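PDB 3EHC: SnoaL-like polyketide cyclase from Agrobacterium tumefaciens str. C58, which is of unknown function but, as a SnoaL-like member of the NTF2 clan, probably binds a small molecule in the cavity of its cone-like fold. Local coordinates for residues Gly43-Asp46 against Met47-Asp51; Asp119-Ala122 against Ile123-Gln126. One frame throughout, in Å; residues are numbered along the deposited sequence.

Interaction 1: Gly43-Asp46 against Met47-Asp51; sequences GYRD and MLVKD
Four successive i to i+4 hydrogen bonds, from Met-47 N to Gly-43 O through Lys-50 N to Asp-46 O, join residues 43-46 to 47-51 as one unbroken alpha-helical run; the third, Val-49 N to Arg-45 O, is 2.9 Å long with a nearly straight N-H...O angle. One turn apart on this helix, Tyr-44 and Met-47, a selenomethionine, lie side by side and point the same way. The selenomethionine chain leaves the helix with CG anti to its own backbone N (chi1 172°) and then bends at chi3 (77°), which swings the methyl CE over the middle of the tyrosine ring. Met-47 CE stands 3.6 Å from the Tyr-44 ring centroid and 9° off the ring normal, a CH-pi contact in which the methyl group does the touching; Met-47 SE lies behind it, 5.2 Å from the same centroid. Leu-48 meets this ring differently: Leu-48 CD1 comes to the edge, near the ring plane, 3.8 Å from Tyr-44 CD1. The phenol is thus met on a face and at an edge by residues three and four positions further on. Its hydroxyl is hydrogen-bonded to Tyr-12 OH on helix 5-17, while the Tyr-44 side chain also touches Val-32 and Phe-39. On another side of the helix, Val-49 CG2 rests 3.4 Å from Arg-45 O, and the Arg-45 NE bonds to the carbonyl of Phe-21. The arrangement is a Met-aromatic contact with i, i+3 spacing, placed where helix 40-54 of the NTF2-like fold packs on strand 32-34 and is hydrogen-bonded to helix 5-17 through Tyr-44.

Interaction 2: Asp119-Ala122 against Ile123-Gln126; sequences DKVA and IERQ. With SO4 (sulfate ion), chain G.
Val-121 and Arg-125, one helical turn apart, meet methyl to guanidinium face: CG1 of Val-121 lies 3.4 Å above the guanidinium plane of Arg-125, displaced toward its rim. The arginine chain is extended from CG to NE, which carries its head past the valine to a sulfate ion. There Arg-125 NH2 donates to sulfate O3 over 3.1 Å, nearly straight at 167°. The carboxylate of Glu-124 crosses the extended Lys-120 chain at an angle, Glu-124 OE2 lying 3.4 Å from Lys-120 CE. Lys-120 NZ, 4.4 Å from Glu-124 OE2, is beyond salt-bridge range of that oxygen. It is instead hydrogen-bonded to Met-87 O and salt-bridged to Glu-124 OE1 of the second subunit, and the reciprocal bridge joins this Glu-124 to the other subunit's Lys-120.

The Gln-126 chain is extended beyond CG, with CG beside its own backbone N (chi1 -74°), and its amide end lies against the helix, where Gln-126 NE2 donates to Ala-122 O at 2.8 Å. This donor stands well above the carbonyl plane, whereas Gln-126 N, 3.2 Å from Ala-122 O, approaches from the opposite face, so two bonds grip one oxygen. NE2 also donates to Gln-97 O on strand 96-107. Backbone i to i+4 bonds such as Glu-124 N to Lys-120 O carry the helix through this turn. Asp-119 occupies the N-cap, its OD1 accepting a weak bond from Ala-122 N.

Sulfate, probably from the crystallisation liquor, is bonded as well by Asn-35 ND2 of the second subunit. The chemistry implies a helix tied by its glutamine to the sheet and by paired charges to its partner; in this crystal the sulfate sits between Arg-125 and that Asn-35, consistent with an anion-accepting spot at the interface.

How the interactions relate
Both interactions are local contacts along single helices, 40-54 for interaction 1 and 120-127 for interaction 2, and neither touches the other: their nearest atoms are about 12 Å apart and their centres about 23 Å. Interaction 1 lies nearer the middle of the chain, its centre about 10 Å from the chain centre against about 18 Å for interaction 2. Each is partly buried. The difference lies in what each helix faces. Residues 43-51 meet other parts of their own chain, mainly through apolar and aromatic groups, with no contact from the second subunit. Residues 119-126 combine apolar packing on strand 89-90 with charged groups, Lys-120 and Glu-124, that pair across the subunit interface, while the Gln-126 amide bonds within the chain.

Interaction 1: Gly43-Asp46 against Met47-Asp51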
# COMPACT_ATOMS: atom_id res chain seq x y z
N GLY B 43 17.93 -14.18 -0.87
CA GLY B 43 16.50 -14.45 -0.73
C GLY B 43 15.63 -13.50 -1.53
O GLY B 43 14.61 -13.91 -2.06
N TYR B 44 16.06 -12.25 -1.61
CA TYR B 44 15.41 -11.20 -2.36
C TYR B 44 15.53 -11.46 -3.86
O TYR B 44 14.55 -11.32 -4.60
CB TYR B 44 16.02 -9.84 -1.98
CG TYR B 44 15.13 -8.64 -2.21
CD1 TYR B 44 15.00 -8.10 -3.48
CD2 TYR B 44 14.43 -8.04 -1.16
CE1 TYR B 44 14.19 -7.00 -3.73
CE2 TYR B 44 13.60 -6.92 -1.40
CZ TYR B 44 13.49 -6.41 -2.70
OH TYR B 44 12.70 -5.30 -3.00
N ARG B 45 16.73 -11.84 -4.30
CA ARG B 45 16.97 -12.23 -5.70
C ARG B 45 16.08 -13.41 -6.09
O ARG B 45 15.50 -13.41 -7.17
CB ARG B 45 18.45 -12.57 -5.92
CG ARG B 45 18.82 -12.91 -7.36
CD ARG B 45 20.33 -13.18 -7.55
NE ARG B 45 21.14 -11.97 -7.33
CZ ARG B 45 21.93 -11.75 -6.27
NH1 ARG B 45 22.05 -12.63 -5.27
NH2 ARG B 45 22.62 -10.61 -6.20
N ASP B 46 16.00 -14.41 -5.23
CA ASP B 46 15.16 -15.61 -5.47
C ASP B 46 13.71 -15.24 -5.62
O ASP B 46 13.01 -15.81 -6.44
CB ASP B 46 15.25 -16.62 -4.31
CG ASP B 46 16.61 -17.24 -4.15
OD1 ASP B 46 17.42 -17.22 -5.11
OD2 ASP B 46 16.86 -17.77 -3.04
N MSE B 47 13.25 -14.32 -4.79
CA MSE B 47 11.88 -13.81 -4.85
C MSE B 47 11.56 -13.16 -6.19
O MSE B 47 10.52 -13.45 -6.75
CB MSE B 47 11.64 -12.80 -3.72
CG MSE B 47 10.32 -12.05 -3.80
SE MSE B 47 10.17 -10.61 -2.49
CE MSE B 47 11.30 -9.22 -3.31
N LEU B 48 12.44 -12.29 -6.68
CA LEU B 48 12.25 -11.65 -7.99
C LEU B 48 12.37 -12.64 -9.16
O LEU B 48 11.62 -12.52 -10.12
CB LEU B 48 13.23 -10.49 -8.18
CG LEU B 48 13.25 -9.38 -7.13
CD1 LEU B 48 14.55 -8.56 -7.27
CD2 LEU B 48 12.00 -8.52 -7.28
N VAL B 49 13.30 -13.59 -9.09
CA VAL B 49 13.44 -14.65 -10.10
C VAL B 49 12.13 -15.47 -10.19
O VAL B 49 11.70 -15.87 -11.28
CB VAL B 49 14.65 -15.58 -9.80
CG1 VAL B 49 14.55 -16.92 -10.52
CG2 VAL B 49 15.97 -14.89 -10.17
N LYS B 50 11.52 -15.74 -9.05
CA LYS B 50 10.27 -16.50 -8.99
C LYS B 50 9.08 -15.71 -9.54
O LYS B 50 8.24 -16.27 -10.26
CB LYS B 50 9.93 -16.90 -7.54
CG LYS B 50 8.85 -18.01 -7.43
CD LYS B 50 7.87 -17.76 -6.28
CE LYS B 50 6.95 -18.96 -6.02
NZ LYS B 50 6.36 -19.52 -7.28
N ASP B 51 9.01 -14.42 -9.20
CA ASP B 51 8.00 -13.49 -9.74
C ASP B 51 8.02 -13.47 -11.27
O ASP B 51 6.95 -13.48 -11.89
CB ASP B 51 8.20 -12.05 -9.22
CG ASP B 51 7.95 -11.88 -7.71
OD1 ASP B 51 7.55 -12.86 -7.01
OD2 ASP B 51 8.16 -10.73 -7.21

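Interaction 2: Asp119-Ala122 against Ile123-Gln126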
# COMPACT_ATOMS: atom_id res chain seq x y z
N ASP B 119 -2.90 -5.71 -4.23
CA ASP B 119 -4.34 -5.61 -4.29
C ASP B 119 -4.94 -6.91 -4.86
O ASP B 119 -5.28 -7.00 -6.05
CB ASP B 119 -4.76 -4.37 -5.11
CG ASP B 119 -6.26 -4.05 -4.98
OD1 ASP B 119 -6.98 -4.69 -4.20
OD2 ASP B 119 -6.71 -3.14 -5.69
N LYS B 120 -5.10 -7.89 -3.96
CA LYS B 120 -5.69 -9.17 -4.26
C LYS B 120 -7.14 -9.01 -4.65
O LYS B 120 -7.61 -9.73 -5.54
CB LYS B 120 -5.50 -10.14 -3.08
CG LYS B 120 -6.11 -11.51 -3.30
CD LYS B 120 -5.57 -12.58 -2.39
CE LYS B 120 -6.22 -13.92 -2.72
NZ LYS B 120 -5.74 -15.03 -1.86
N VAL B 121 -7.85 -8.08 -4.01
CA VAL B 121 -9.27 -7.87 -4.29
C VAL B 121 -9.50 -7.51 -5.77
O VAL B 121 -10.46 -7.97 -6.34
CB VAL B 121 -9.93 -6.86 -3.29
CG1 VAL B 121 -11.39 -6.68 -3.58
CG2 VAL B 121 -9.76 -7.36 -1.82
N ALA B 122 -8.61 -6.70 -6.36
CA ALA B 122 -8.68 -6.28 -7.78
C ALA B 122 -8.60 -7.49 -8.69
O ALA B 122 -9.35 -7.60 -9.66
CB ALA B 122 -7.53 -5.26 -8.10
N ILE B 123 -7.72 -8.43 -8.34
CA ILE B 123 -7.57 -9.66 -9.12
C ILE B 123 -8.82 -10.55 -8.99
O ILE B 123 -9.30 -11.10 -9.98
CB ILE B 123 -6.29 -10.47 -8.75
CG1 ILE B 123 -5.03 -9.60 -8.82
CG2 ILE B 123 -6.12 -11.75 -9.72
CD1 ILE B 123 -3.73 -10.37 -8.33
N GLU B 124 -9.31 -10.72 -7.77
CA GLU B 124 -10.53 -11.50 -7.50
C GLU B 124 -11.71 -11.03 -8.33
O GLU B 124 -12.43 -11.85 -8.93
CB GLU B 124 -10.84 -11.46 -5.99
CG GLU B 124 -9.90 -12.33 -5.16
CD GLU B 124 -10.03 -12.11 -3.61
OE1 GLU B 124 -10.69 -11.15 -3.14
OE2 GLU B 124 -9.46 -12.92 -2.85
N ARG B 125 -11.89 -9.72 -8.35
CA ARG B 125 -12.93 -9.11 -9.16
C ARG B 125 -12.81 -9.38 -10.63
O ARG B 125 -13.81 -9.55 -11.28
CB ARG B 125 -12.93 -7.61 -8.94
CG ARG B 125 -13.59 -7.29 -7.67
CD ARG B 125 -13.66 -5.82 -7.46
NE ARG B 125 -13.99 -5.56 -6.06
CZ ARG B 125 -13.65 -4.45 -5.42
NH1 ARG B 125 -12.95 -3.50 -6.05
NH2 ARG B 125 -14.00 -4.29 -4.14
N GLN B 126 -11.59 -9.38 -11.16
CA GLN B 126 -11.36 -9.64 -12.57
C GLN B 126 -11.64 -11.09 -12.98
O GLN B 126 -12.02 -11.33 -14.11
CB GLN B 126 -9.95 -9.24 -12.96
CG GLN B 126 -9.81 -7.76 -13.04
CD GLN B 126 -8.37 -7.28 -13.06
OE1 GLN B 126 -7.69 -7.31 -14.11
NE2 GLN B 126 -7.92 -6.78 -11.93
S SO4 G . -12.59 -0.26 -3.63
O1 SO4 G . -13.58 0.38 -4.52
O2 SO4 G . -11.38 -0.61 -4.38
O3 SO4 G . -13.13 -1.49 -3.04
O4 SO4 G . -12.27 0.65 -2.53